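Local structure of putative uncharacterized protein (Mycobacterium tuberculosis, 2ZQ5) at residues Gly112-His117 and Asp341-Ala346; Ala106-Leu111 and Val229-Ser234; Gly52-Gly57 and Trp276-Val281; Asp45-Glu50 and Ala189-Pro194. The protein probably transfers a sulfuryl group to an acceptor substrate, as a sulfotransferase built on a P-loop-type alpha/beta fold. All blocks are in the same frame, centred on the assembly; numbering follows the deposited sequence.

Followed from the N terminus, the chain supplies the first halves of interactions 4, 3, 2 and 1 in that order. Interaction 4 is the first to close, when 189-194 returns to helix 36-50. Interaction 2 closes next, at strand 227-231 in the parallel sheet, and interaction 3 follows at 276-281; interaction 2 is nested inside the loop closed by interaction 3. Interaction 1 closes last, at helix 341-348, and crosses the other three; interaction 4 likewise crosses all the others. Interactions 3 and 4 touch through Phe280 and tie helix 36-50 and the start of helix 55-81 to the loops at 189-194 and 276-281. Interactions 1 and 2 meet through His117 and Leu111.

Interaction 1. Residues Gly112-His117 and Asp341-Ala346; sequences GADPAH and DEARQA
Pro115 lays the CD edge of its ring against the first turn of helix 341-348, where CD comes to 3.6 Å from Ala343 CA. The neighbouring ring carbon, CG, meets the side chain of Glu342 at an oblique crossing, 4.0 Å from its CG. Of the Glu342 side chain it is CG that meets the ring; a bend at chi2 (-97°) turns the carboxylate off the proline.

The Ala343 methyl lies against the carboxylate of Asp114, with Ala343 CB 3.5 Å from Asp114 CG. Having CG anti to the backbone N (chi1 -172°) places this carboxylate beside the helix while it serves its own loop: Asp114 OD1 accepts from Ala116 N at 2.8 Å, an Asx turn, with the donor on the anti side and 31° out of the carboxylate plane. The same residues enter a type I beta turn from Asp114 to His117. The other oxygen, OD2, is bonded to Tyr332 OH, so both carboxylate oxygens have a hydrogen-bond partner. One turn further along the helix, Ala346 CB lies 3.4 Å from Ala113 O and 4.2 Å from Ala113 CB.

The contact thus joins the loop between helix 104-111 and strand 117-119 to a C-terminal helix. No hydrogen bond spans the two segments: it rests on van der Waals packing of small methyls and a proline ring, partly against polar groups, while the Asp114 carboxylate bonds to Ala116 N and Tyr332.

Interaction 2. Residues Ala106-Leu111 and Val229-Ser234; sequences ALHRLL and VLKNPS
His108, Val229 and Lys231 carry most of this buried contact, in which a helix of the P-loop-type alpha/beta fold packs on the parallel sheet. Helix 104-111 belongs to the beta-alpha-beta crossover from strand 94-97 to strand 117-119, and it passes over strand 227-231, which lies between them. The local helix and strand axes come within 8.5 Å of each other and run nearly antiparallel, at 169°.

The imidazole of His108 reaches the strand because its CG is anti to the backbone N (chi1 -172°). Lys231 CB sits over one face of the ring in a CH-pi contact, 3.5 Å from the His108 ring centroid and 15° off the normal. Beyond CB the lysine bends twice and takes its amine to a salt bridge with Glu173 and to the hydroxyls of Thr104 and Thr105, at the start of the same helix.

At the ring edge, in plane, a water lies 2.8 Å from His108 NE2; it donates to Val229 O at 2.6 Å, joining helix to strand without a direct bond. Val229 spreads its two methyls beneath the end of the helix: CG1 packs 3.8 Å from Leu111 CB, and CG2 stands 3.8 Å from Leu111 O.

Interaction 3. Residues Gly52-Gly57 and Trp276-Val281; sequences GLTVLG and WSTKFV
Gly52 O is gripped from several directions: Thr278 N donates to it at 3.0 Å, almost straight (160°) and tilted somewhat from the carbonyl plane, and a water donates as well. That water also bonds to Thr278 OG1. A CA-H...O contact from Ser277 CA adds to the cluster.

Together with a second bond, Thr54 N to Trp276 O at 3.0 Å, this forms a single antiparallel beta bridge, in which Leu53 and Ser277 make a non-hydrogen-bonded pair. Thr54 N stands well above the carbonyl plane of Trp276, 50° out of it. Trp276 O also receives CA-H contacts from Leu53 and Gly57, the latter with Gly57 CA 3.3 Å away; with no side chain at Gly57, the helix start can lie directly against this carbonyl.

Hydroxyls organise both sides of the bridge. Thr54 is the N-cap of helix 55-81, its OG1 accepting from Gly57 N at 3.0 Å and also bonding to Gly275 O. Ser277 OG, anti to the backbone N (chi1 167°), is thereby held on the side of the following amides; it accepts from Lys279 N and from Phe280 N, an ST turn and ST motif that curl the loop, and is bonded to Ala51 O.

The bridge fastens the link between helices 36-50 and 55-81 to the loop preceding helix 282-304. Beyond it, the Trp276 indole meets Leu56 edge-on, with Leu56 CD2 3.7 Å from Trp276 CD1.

Interaction 4. Residues Asp45-Glu50 and Ala189-Pro194; sequences DAYQGE and ALAHVP
The His192 ring meets Glu50 O at its edge, in plane, with His192 CD2 3.2 Å from that oxygen. CG anti to the backbone N (chi1 -179°) swings the ring toward it. Over one face of the imidazole, Pro194 CD rests 3.5 Å above the plane of the His192 ring, near its centre. ND1 is hydrogen-bonded to Asp288 OD2 of helix 282-304, which restrains the rotation of the ring. The second flat group, the Tyr47 phenol, has Ala191 CB at its edge, 3.8 Å from Tyr47 CE1.

Val193 packs on helix 36-50 at Ala46 and Tyr47. Its CG1 approaches obliquely to within 3.7 Å of Tyr47 CD1, and its CB is also 3.7 Å from Ala46 CB, so one valine packs against two successive helix residues.

Glu50, near the C-terminal end of that helix, sends an extended side chain across to Pro194, the two coming from opposite directions. Its OE2 lies 3.0 Å from Pro194 N, which has no hydrogen to offer, and lies against Pro194 CD and CG. The carboxylate finds its bonds just beyond, OE1 with Ser195 OG among them.

Val193 occupies the N-cap position of helix 194-201, so the Glu50 carboxylate stands over the first turn of that helix, where the helix dipole would probably favour its negative charge. Bonded to Ser195 just past the N-cap, it joins helix 36-50 to the N terminus of helix 194-201.

Interaction 1. Residues Gly112-His117 and Asp341-Ala346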
loop_
_atom_site.group_PDB
_atom_site.type_symbol
_atom_site.label_atom_id
_atom_site.label_comp_id
_atom_site.label_asym_id
_atom_site.label_seq_id
_atom_site.Cartn_x
_atom_site.Cartn_y
_atom_site.Cartn_z
ATOM N N GLY A 112 -15.292 -0.016 -1.605
ATOM C CA GLY A 112 -15.274 -0.281 -0.177
ATOM C C GLY A 112 -16.473 0.287 0.562
ATOM O O GLY A 112 -16.657 0.014 1.750
ATOM N N ALA A 113 -17.290 1.067 -0.140
ATOM C CA ALA A 113 -18.474 1.686 0.453
ATOM C C ALA A 113 -19.653 0.721 0.540
ATOM O O ALA A 113 -20.579 0.934 1.324
ATOM C CB ALA A 113 -18.871 2.917 -0.348
ATOM N N ASP A 114 -19.626 -0.330 -0.271
ATOM C CA ASP A 114 -20.696 -1.323 -0.265
ATOM C C ASP A 114 -20.787 -1.904 1.146
ATOM O O ASP A 114 -19.800 -2.411 1.672
ATOM C CB ASP A 114 -20.371 -2.440 -1.259
ATOM C CG ASP A 114 -21.522 -3.407 -1.454
ATOM O OD1 ASP A 114 -22.235 -3.699 -0.473
ATOM O OD2 ASP A 114 -21.704 -3.889 -2.591
ATOM N N PRO A 115 -21.970 -1.829 1.779
ATOM C CA PRO A 115 -22.157 -2.359 3.135
ATOM C C PRO A 115 -21.854 -3.854 3.257
ATOM O O PRO A 115 -21.605 -4.359 4.356
ATOM C CB PRO A 115 -23.623 -2.048 3.425
ATOM C CG PRO A 115 -23.851 -0.786 2.653
ATOM C CD PRO A 115 -23.165 -1.087 1.341
ATOM N N ALA A 116 -21.889 -4.553 2.125
ATOM C CA ALA A 116 -21.621 -5.986 2.081
ATOM C C ALA A 116 -20.134 -6.251 1.855
ATOM O O ALA A 116 -19.708 -7.399 1.729
ATOM C CB ALA A 116 -22.443 -6.634 0.974
ATOM N N HIS A 117 -19.356 -5.176 1.793
ATOM C CA HIS A 117 -17.911 -5.268 1.596
ATOM C C HIS A 117 -17.207 -4.714 2.828
ATOM O O HIS A 117 -17.829 -4.085 3.683
ATOM C CB HIS A 117 -17.475 -4.454 0.373
ATOM C CG HIS A 117 -17.916 -5.031 -0.937
ATOM N ND1 HIS A 117 -17.648 -4.419 -2.143
ATOM C CD2 HIS A 117 -18.591 -6.166 -1.233
ATOM C CE1 HIS A 117 -18.140 -5.153 -3.125
ATOM N NE2 HIS A 117 -18.717 -6.218 -2.600
ATOM N N ASP A 341 -29.156 -1.558 -3.506
ATOM C CA ASP A 341 -29.577 -0.169 -3.391
ATOM C C ASP A 341 -28.786 0.541 -2.298
ATOM O O ASP A 341 -28.368 1.685 -2.472
ATOM C CB ASP A 341 -31.073 -0.093 -3.074
ATOM C CG ASP A 341 -31.929 -0.737 -4.146
ATOM O OD1 ASP A 341 -31.793 -0.352 -5.327
ATOM O OD2 ASP A 341 -32.739 -1.624 -3.804
ATOM N N GLU A 342 -28.585 -0.137 -1.171
ATOM C CA GLU A 342 -27.837 0.454 -0.067
ATOM C C GLU A 342 -26.401 0.731 -0.494
ATOM O O GLU A 342 -25.805 1.726 -0.083
ATOM C CB GLU A 342 -27.841 -0.471 1.156
ATOM C CG GLU A 342 -27.309 -1.865 0.891
ATOM C CD GLU A 342 -28.413 -2.868 0.630
ATOM O OE1 GLU A 342 -29.330 -2.559 -0.161
ATOM O OE2 GLU A 342 -28.358 -3.969 1.214
ATOM N N ALA A 343 -25.852 -0.154 -1.320
ATOM C CA ALA A 343 -24.487 0.005 -1.806
ATOM C C ALA A 343 -24.397 1.255 -2.671
ATOM O O ALA A 343 -23.494 2.073 -2.504
ATOM C CB ALA A 343 -24.067 -1.222 -2.611
ATOM N N ARG A 344 -25.343 1.397 -3.597
ATOM C CA ARG A 344 -25.373 2.554 -4.483
ATOM C C ARG A 344 -25.495 3.846 -3.686
ATOM O O ARG A 344 -24.814 4.828 -3.976
ATOM C CB ARG A 344 -26.541 2.447 -5.469
ATOM C CG ARG A 344 -26.434 1.288 -6.445
ATOM C CD ARG A 344 -27.561 1.323 -7.466
ATOM N NE ARG A 344 -27.487 2.497 -8.333
ATOM C CZ ARG A 344 -26.532 2.707 -9.234
ATOM N NH1 ARG A 344 -25.560 1.821 -9.396
ATOM N NH2 ARG A 344 -26.548 3.807 -9.975
ATOM N N GLN A 345 -26.365 3.844 -2.680
ATOM C CA GLN A 345 -26.556 5.031 -1.854
ATOM C C GLN A 345 -25.263 5.397 -1.135
ATOM O O GLN A 345 -24.843 6.555 -1.149
ATOM C CB GLN A 345 -27.670 4.801 -0.826
ATOM C CG GLN A 345 -27.931 6.007 0.069
ATOM C CD GLN A 345 -29.088 5.798 1.027
ATOM O OE1 GLN A 345 -30.228 5.596 0.608
ATOM N NE2 GLN A 345 -28.796 5.841 2.322
ATOM N N ALA A 346 -24.632 4.406 -0.510
ATOM C CA ALA A 346 -23.386 4.630 0.211
ATOM C C ALA A 346 -22.313 5.167 -0.730
ATOM O O ALA A 346 -21.483 5.987 -0.341
ATOM C CB ALA A 346 -22.915 3.329 0.856
#

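Interaction 2. Residues Ala106-Leu111 and Val229-Ser234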
loop_
_atom_site.group_PDB
_atom_site.type_symbol
_atom_site.label_atom_id
_atom_site.label_comp_id
_atom_site.label_asym_id
_atom_site.label_seq_id
_atom_site.Cartn_x
_atom_site.Cartn_y
_atom_site.Cartn_z
ATOM N N ALA A 106 -10.150 6.664 -5.593
ATOM C CA ALA A 106 -11.576 6.870 -5.808
ATOM C C ALA A 106 -12.298 5.530 -5.929
ATOM O O ALA A 106 -13.371 5.338 -5.358
ATOM C CB ALA A 106 -11.801 7.705 -7.065
ATOM N N LEU A 107 -11.699 4.599 -6.666
ATOM C CA LEU A 107 -12.288 3.279 -6.865
ATOM C C LEU A 107 -12.309 2.497 -5.555
ATOM O O LEU A 107 -13.278 1.807 -5.241
ATOM C CB LEU A 107 -11.490 2.496 -7.908
ATOM C CG LEU A 107 -12.279 1.907 -9.077
ATOM C CD1 LEU A 107 -13.463 1.108 -8.560
ATOM C CD2 LEU A 107 -12.759 3.031 -9.971
ATOM N N HIS A 108 -11.223 2.615 -4.800
ATOM C CA HIS A 108 -11.078 1.941 -3.515
ATOM C C HIS A 108 -12.211 2.355 -2.573
ATOM O O HIS A 108 -12.864 1.508 -1.955
ATOM C CB HIS A 108 -9.722 2.313 -2.909
ATOM C CG HIS A 108 -9.366 1.543 -1.674
ATOM N ND1 HIS A 108 -8.349 1.935 -0.831
ATOM C CD2 HIS A 108 -9.863 0.395 -1.154
ATOM C CE1 HIS A 108 -8.234 1.063 0.153
ATOM N NE2 HIS A 108 -9.141 0.118 -0.019
ATOM N N ARG A 109 -12.441 3.660 -2.472
ATOM C CA ARG A 109 -13.487 4.193 -1.606
ATOM C C ARG A 109 -14.879 3.786 -2.077
ATOM O O ARG A 109 -15.760 3.504 -1.263
ATOM C CB ARG A 109 -13.398 5.718 -1.552
ATOM C CG ARG A 109 -12.115 6.251 -0.936
ATOM C CD ARG A 109 -12.071 7.766 -1.030
ATOM N NE ARG A 109 -10.813 8.319 -0.536
ATOM C CZ ARG A 109 -10.469 9.597 -0.650
ATOM N NH1 ARG A 109 -11.290 10.455 -1.241
ATOM N NH2 ARG A 109 -9.304 10.020 -0.177
ATOM N N LEU A 110 -15.078 3.761 -3.389
ATOM C CA LEU A 110 -16.371 3.381 -3.943
ATOM C C LEU A 110 -16.681 1.913 -3.666
ATOM O O LEU A 110 -17.698 1.591 -3.053
ATOM C CB LEU A 110 -16.401 3.649 -5.451
ATOM C CG LEU A 110 -16.538 5.114 -5.874
ATOM C CD1 LEU A 110 -16.235 5.259 -7.354
ATOM C CD2 LEU A 110 -17.948 5.602 -5.561
ATOM N N LEU A 111 -15.797 1.024 -4.107
ATOM C CA LEU A 111 -16.008 -0.403 -3.899
ATOM C C LEU A 111 -16.051 -0.751 -2.412
ATOM O O LEU A 111 -16.767 -1.663 -2.001
ATOM C CB LEU A 111 -14.901 -1.203 -4.598
ATOM C CG LEU A 111 -14.802 -0.985 -6.112
ATOM C CD1 LEU A 111 -13.616 -1.757 -6.669
ATOM C CD2 LEU A 111 -16.091 -1.430 -6.787
ATOM N N VAL A 229 -12.066 -5.749 0.089
ATOM C CA VAL A 229 -11.713 -4.855 -1.002
ATOM C C VAL A 229 -10.358 -4.280 -0.606
ATOM O O VAL A 229 -10.217 -3.683 0.465
ATOM C CB VAL A 229 -12.723 -3.701 -1.159
ATOM C CG1 VAL A 229 -12.270 -2.774 -2.280
ATOM C CG2 VAL A 229 -14.112 -4.256 -1.459
ATOM N N LEU A 230 -9.365 -4.478 -1.468
ATOM C CA LEU A 230 -8.006 -4.009 -1.217
ATOM C C LEU A 230 -7.520 -3.101 -2.333
ATOM O O LEU A 230 -8.044 -3.137 -3.443
ATOM C CB LEU A 230 -7.037 -5.198 -1.139
ATOM C CG LEU A 230 -7.228 -6.355 -0.151
ATOM C CD1 LEU A 230 -7.427 -5.790 1.249
ATOM C CD2 LEU A 230 -8.424 -7.223 -0.550
ATOM N N LYS A 231 -6.519 -2.281 -2.028
ATOM C CA LYS A 231 -5.920 -1.417 -3.039
ATOM C C LYS A 231 -4.459 -1.177 -2.680
ATOM O O LYS A 231 -4.140 -0.859 -1.534
ATOM C CB LYS A 231 -6.658 -0.080 -3.151
ATOM C CG LYS A 231 -6.217 0.756 -4.359
ATOM C CD LYS A 231 -5.135 1.777 -4.024
ATOM C CE LYS A 231 -5.737 3.009 -3.364
ATOM N NZ LYS A 231 -4.796 4.169 -3.365
ATOM N N ASN A 232 -3.573 -1.334 -3.658
ATOM C CA ASN A 232 -2.152 -1.121 -3.414
ATOM C C ASN A 232 -1.333 -1.256 -4.689
ATOM O O ASN A 232 -1.648 -2.071 -5.553
ATOM C CB ASN A 232 -1.636 -2.144 -2.400
ATOM C CG ASN A 232 -0.340 -1.714 -1.751
ATOM O OD1 ASN A 232 -0.240 -0.606 -1.220
ATOM N ND2 ASN A 232 0.659 -2.593 -1.773
ATOM N N PRO A 233 -0.269 -0.448 -4.826
ATOM C CA PRO A 233 0.569 -0.534 -6.023
ATOM C C PRO A 233 1.314 -1.874 -6.162
ATOM O O PRO A 233 1.638 -2.286 -7.270
ATOM C CB PRO A 233 1.541 0.631 -5.845
ATOM C CG PRO A 233 0.716 1.646 -5.122
ATOM C CD PRO A 233 0.003 0.800 -4.084
ATOM N N SER A 234 1.580 -2.556 -5.048
ATOM C CA SER A 234 2.324 -3.819 -5.107
ATOM C C SER A 234 1.657 -4.901 -5.945
ATOM O O SER A 234 2.328 -5.770 -6.499
ATOM C CB SER A 234 2.563 -4.375 -3.698
ATOM O OG SER A 234 1.359 -4.878 -3.141
HETATM O O HOH W 1 -8.732 -2.019 1.818
#

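Interaction 3. Residues Gly52-Gly57 and Trp276-Val281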
loop_
_atom_site.group_PDB
_atom_site.type_symbol
_atom_site.label_atom_id
_atom_site.label_comp_id
_atom_site.label_asym_id
_atom_site.label_seq_id
_atom_site.Cartn_x
_atom_site.Cartn_y
_atom_site.Cartn_z
ATOM N N GLY A 52 21.440 8.562 0.355
ATOM C CA GLY A 52 21.868 9.917 0.674
ATOM C C GLY A 52 20.994 10.603 1.707
ATOM O O GLY A 52 20.672 11.787 1.583
ATOM N N LEU A 53 20.617 9.865 2.744
ATOM C CA LEU A 53 19.757 10.408 3.783
ATOM C C LEU A 53 20.405 11.498 4.625
ATOM O O LEU A 53 21.603 11.469 4.894
ATOM C CB LEU A 53 19.278 9.285 4.710
ATOM C CG LEU A 53 18.467 8.162 4.060
ATOM C CD1 LEU A 53 18.073 7.155 5.130
ATOM C CD2 LEU A 53 17.231 8.729 3.375
ATOM N N THR A 54 19.587 12.464 5.023
ATOM C CA THR A 54 20.023 13.565 5.872
ATOM C C THR A 54 19.744 13.118 7.303
ATOM O O THR A 54 19.322 11.986 7.532
ATOM C CB THR A 54 19.193 14.822 5.607
ATOM O OG1 THR A 54 17.806 14.521 5.818
ATOM C CG2 THR A 54 19.394 15.306 4.180
ATOM N N VAL A 55 19.979 14.001 8.267
ATOM C CA VAL A 55 19.714 13.669 9.662
ATOM C C VAL A 55 18.219 13.404 9.803
ATOM O O VAL A 55 17.801 12.451 10.463
ATOM C CB VAL A 55 20.119 14.830 10.597
ATOM C CG1 VAL A 55 19.649 14.553 12.020
ATOM C CG2 VAL A 55 21.627 15.004 10.568
ATOM N N LEU A 56 17.416 14.255 9.172
ATOM C CA LEU A 56 15.966 14.119 9.212
ATOM C C LEU A 56 15.518 12.851 8.492
ATOM O O LEU A 56 14.667 12.116 8.990
ATOM C CB LEU A 56 15.300 15.334 8.565
ATOM C CG LEU A 56 13.779 15.256 8.397
ATOM C CD1 LEU A 56 13.113 15.127 9.759
ATOM C CD2 LEU A 56 13.280 16.499 7.679
ATOM N N GLY A 57 16.089 12.602 7.316
ATOM C CA GLY A 57 15.724 11.421 6.555
ATOM C C GLY A 57 16.001 10.131 7.303
ATOM O O GLY A 57 15.202 9.189 7.265
ATOM N N TRP A 276 14.622 14.993 3.293
ATOM C CA TRP A 276 15.035 13.676 3.778
ATOM C C TRP A 276 16.296 13.135 3.120
ATOM O O TRP A 276 16.943 12.231 3.652
ATOM C CB TRP A 276 13.922 12.648 3.555
ATOM C CG TRP A 276 12.676 12.872 4.341
ATOM C CD1 TRP A 276 12.412 13.896 5.202
ATOM C CD2 TRP A 276 11.506 12.046 4.327
ATOM N NE1 TRP A 276 11.147 13.760 5.727
ATOM C CE2 TRP A 276 10.570 12.632 5.206
ATOM C CE3 TRP A 276 11.159 10.865 3.655
ATOM C CZ2 TRP A 276 9.303 12.081 5.430
ATOM C CZ3 TRP A 276 9.897 10.315 3.879
ATOM C CH2 TRP A 276 8.987 10.926 4.761
ATOM N N SER A 277 16.646 13.686 1.962
ATOM C CA SER A 277 17.799 13.197 1.220
ATOM C C SER A 277 18.355 14.235 0.258
ATOM O O SER A 277 17.625 15.097 -0.226
ATOM C CB SER A 277 17.383 11.948 0.428
ATOM O OG SER A 277 18.346 11.583 -0.546
ATOM N N THR A 278 19.654 14.143 -0.013
ATOM C CA THR A 278 20.293 15.052 -0.954
ATOM C C THR A 278 20.450 14.337 -2.294
ATOM O O THR A 278 20.873 14.940 -3.282
ATOM C CB THR A 278 21.686 15.505 -0.457
ATOM O OG1 THR A 278 22.501 14.359 -0.184
ATOM C CG2 THR A 278 21.550 16.347 0.800
ATOM N N LYS A 279 20.090 13.053 -2.318
ATOM C CA LYS A 279 20.192 12.221 -3.518
ATOM C C LYS A 279 18.848 12.024 -4.223
ATOM O O LYS A 279 18.765 12.120 -5.448
ATOM C CB LYS A 279 20.778 10.852 -3.150
ATOM C CG LYS A 279 20.877 9.849 -4.297
ATOM C CD LYS A 279 21.846 10.320 -5.371
ATOM C CE LYS A 279 22.110 9.215 -6.388
ATOM N NZ LYS A 279 22.987 9.661 -7.512
ATOM N N PHE A 280 17.805 11.732 -3.449
ATOM C CA PHE A 280 16.472 11.520 -4.010
ATOM C C PHE A 280 15.794 12.868 -4.219
ATOM O O PHE A 280 14.931 13.283 -3.440
ATOM C CB PHE A 280 15.638 10.643 -3.071
ATOM C CG PHE A 280 14.372 10.107 -3.691
ATOM C CD1 PHE A 280 14.426 9.214 -4.761
ATOM C CD2 PHE A 280 13.128 10.471 -3.181
ATOM C CE1 PHE A 280 13.256 8.687 -5.317
ATOM C CE2 PHE A 280 11.952 9.952 -3.728
ATOM C CZ PHE A 280 12.018 9.055 -4.799
ATOM N N VAL A 281 16.214 13.551 -5.279
ATOM C CA VAL A 281 15.690 14.860 -5.642
ATOM C C VAL A 281 15.726 15.000 -7.161
ATOM O O VAL A 281 16.399 14.230 -7.848
ATOM C CB VAL A 281 16.551 16.012 -5.044
ATOM C CG1 VAL A 281 16.561 15.937 -3.525
ATOM C CG2 VAL A 281 17.972 15.936 -5.587
HETATM O O HOH W 2 22.856 13.583 2.431
#

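Interaction 4. Residues Asp45-Glu50 and Ala189-Pro194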
loop_
_atom_site.group_PDB
_atom_site.type_symbol
_atom_site.label_atom_id
_atom_site.label_comp_id
_atom_site.label_asym_id
_atom_site.label_seq_id
_atom_site.Cartn_x
_atom_site.Cartn_y
_atom_site.Cartn_z
ATOM N N ASP A 45 20.891 -1.691 4.060
ATOM C CA ASP A 45 22.129 -1.481 3.318
ATOM C C ASP A 45 21.894 -0.465 2.205
ATOM O O ASP A 45 22.774 0.332 1.882
ATOM C CB ASP A 45 22.639 -2.794 2.710
ATOM C CG ASP A 45 23.280 -3.712 3.738
ATOM O OD1 ASP A 45 23.431 -3.303 4.911
ATOM O OD2 ASP A 45 23.639 -4.850 3.364
ATOM N N ALA A 46 20.701 -0.490 1.619
ATOM C CA ALA A 46 20.377 0.442 0.550
ATOM C C ALA A 46 20.253 1.861 1.097
ATOM O O ALA A 46 20.827 2.797 0.546
ATOM C CB ALA A 46 19.080 0.025 -0.133
ATOM N N TYR A 47 19.509 2.025 2.186
ATOM C CA TYR A 47 19.340 3.348 2.776
ATOM C C TYR A 47 20.671 3.974 3.150
ATOM O O TYR A 47 20.967 5.112 2.791
ATOM C CB TYR A 47 18.484 3.282 4.046
ATOM C CG TYR A 47 16.993 3.208 3.820
ATOM C CD1 TYR A 47 16.354 4.081 2.942
ATOM C CD2 TYR A 47 16.212 2.285 4.513
ATOM C CE1 TYR A 47 14.975 4.039 2.757
ATOM C CE2 TYR A 47 14.830 2.237 4.339
ATOM C CZ TYR A 47 14.220 3.114 3.458
ATOM O OH TYR A 47 12.863 3.057 3.258
ATOM N N GLN A 48 21.479 3.211 3.872
ATOM C CA GLN A 48 22.757 3.706 4.350
ATOM C C GLN A 48 23.873 3.762 3.312
ATOM O O GLN A 48 24.873 4.446 3.515
ATOM C CB GLN A 48 23.163 2.881 5.577
ATOM C CG GLN A 48 22.033 2.835 6.615
ATOM C CD GLN A 48 22.365 2.049 7.870
ATOM O OE1 GLN A 48 22.776 0.890 7.804
ATOM N NE2 GLN A 48 22.169 2.675 9.026
ATOM N N GLY A 49 23.691 3.079 2.185
ATOM C CA GLY A 49 24.721 3.091 1.163
ATOM C C GLY A 49 24.444 3.892 -0.098
ATOM O O GLY A 49 25.379 4.220 -0.832
ATOM N N GLU A 50 23.185 4.229 -0.360
ATOM C CA GLU A 50 22.866 4.961 -1.583
ATOM C C GLU A 50 21.719 5.968 -1.504
ATOM O O GLU A 50 21.545 6.770 -2.421
ATOM C CB GLU A 50 22.576 3.953 -2.696
ATOM C CG GLU A 50 21.701 2.809 -2.216
ATOM C CD GLU A 50 21.484 1.718 -3.248
ATOM O OE1 GLU A 50 22.457 1.295 -3.908
ATOM O OE2 GLU A 50 20.331 1.265 -3.375
ATOM N N ALA A 189 9.879 4.325 -3.925
ATOM C CA ALA A 189 9.162 5.485 -4.445
ATOM C C ALA A 189 9.308 6.683 -3.500
ATOM O O ALA A 189 8.845 7.781 -3.801
ATOM C CB ALA A 189 7.687 5.141 -4.633
ATOM N N LEU A 190 9.963 6.465 -2.361
ATOM C CA LEU A 190 10.157 7.516 -1.364
ATOM C C LEU A 190 11.628 7.739 -1.030
ATOM O O LEU A 190 11.968 8.600 -0.218
ATOM C CB LEU A 190 9.393 7.154 -0.088
ATOM C CG LEU A 190 7.872 7.150 -0.243
ATOM C CD1 LEU A 190 7.233 6.421 0.922
ATOM C CD2 LEU A 190 7.367 8.584 -0.331
ATOM N N ALA A 191 12.498 6.958 -1.658
ATOM C CA ALA A 191 13.931 7.068 -1.420
ATOM C C ALA A 191 14.682 6.429 -2.572
ATOM O O ALA A 191 14.128 5.618 -3.315
ATOM C CB ALA A 191 14.302 6.369 -0.111
ATOM N N HIS A 192 15.946 6.806 -2.720
ATOM C CA HIS A 192 16.778 6.248 -3.770
ATOM C C HIS A 192 17.421 4.986 -3.214
ATOM O O HIS A 192 18.472 5.042 -2.574
ATOM C CB HIS A 192 17.863 7.241 -4.186
ATOM C CG HIS A 192 18.750 6.734 -5.279
ATOM N ND1 HIS A 192 18.290 6.494 -6.556
ATOM C CD2 HIS A 192 20.061 6.398 -5.281
ATOM C CE1 HIS A 192 19.281 6.032 -7.299
ATOM N NE2 HIS A 192 20.366 5.965 -6.549
ATOM N N VAL A 193 16.776 3.849 -3.442
ATOM C CA VAL A 193 17.294 2.573 -2.962
ATOM C C VAL A 193 17.269 1.533 -4.082
ATOM O O VAL A 193 16.636 0.481 -3.965
ATOM C CB VAL A 193 16.479 2.058 -1.739
ATOM C CG1 VAL A 193 16.783 2.913 -0.516
ATOM C CG2 VAL A 193 14.983 2.092 -2.040
ATOM N N PRO A 194 17.973 1.811 -5.187
ATOM C CA PRO A 194 18.008 0.884 -6.317
ATOM C C PRO A 194 18.434 -0.543 -5.977
ATOM O O PRO A 194 17.955 -1.491 -6.593
ATOM C CB PRO A 194 18.958 1.572 -7.302
ATOM C CG PRO A 194 19.854 2.374 -6.418
ATOM C CD PRO A 194 18.884 2.948 -5.416
#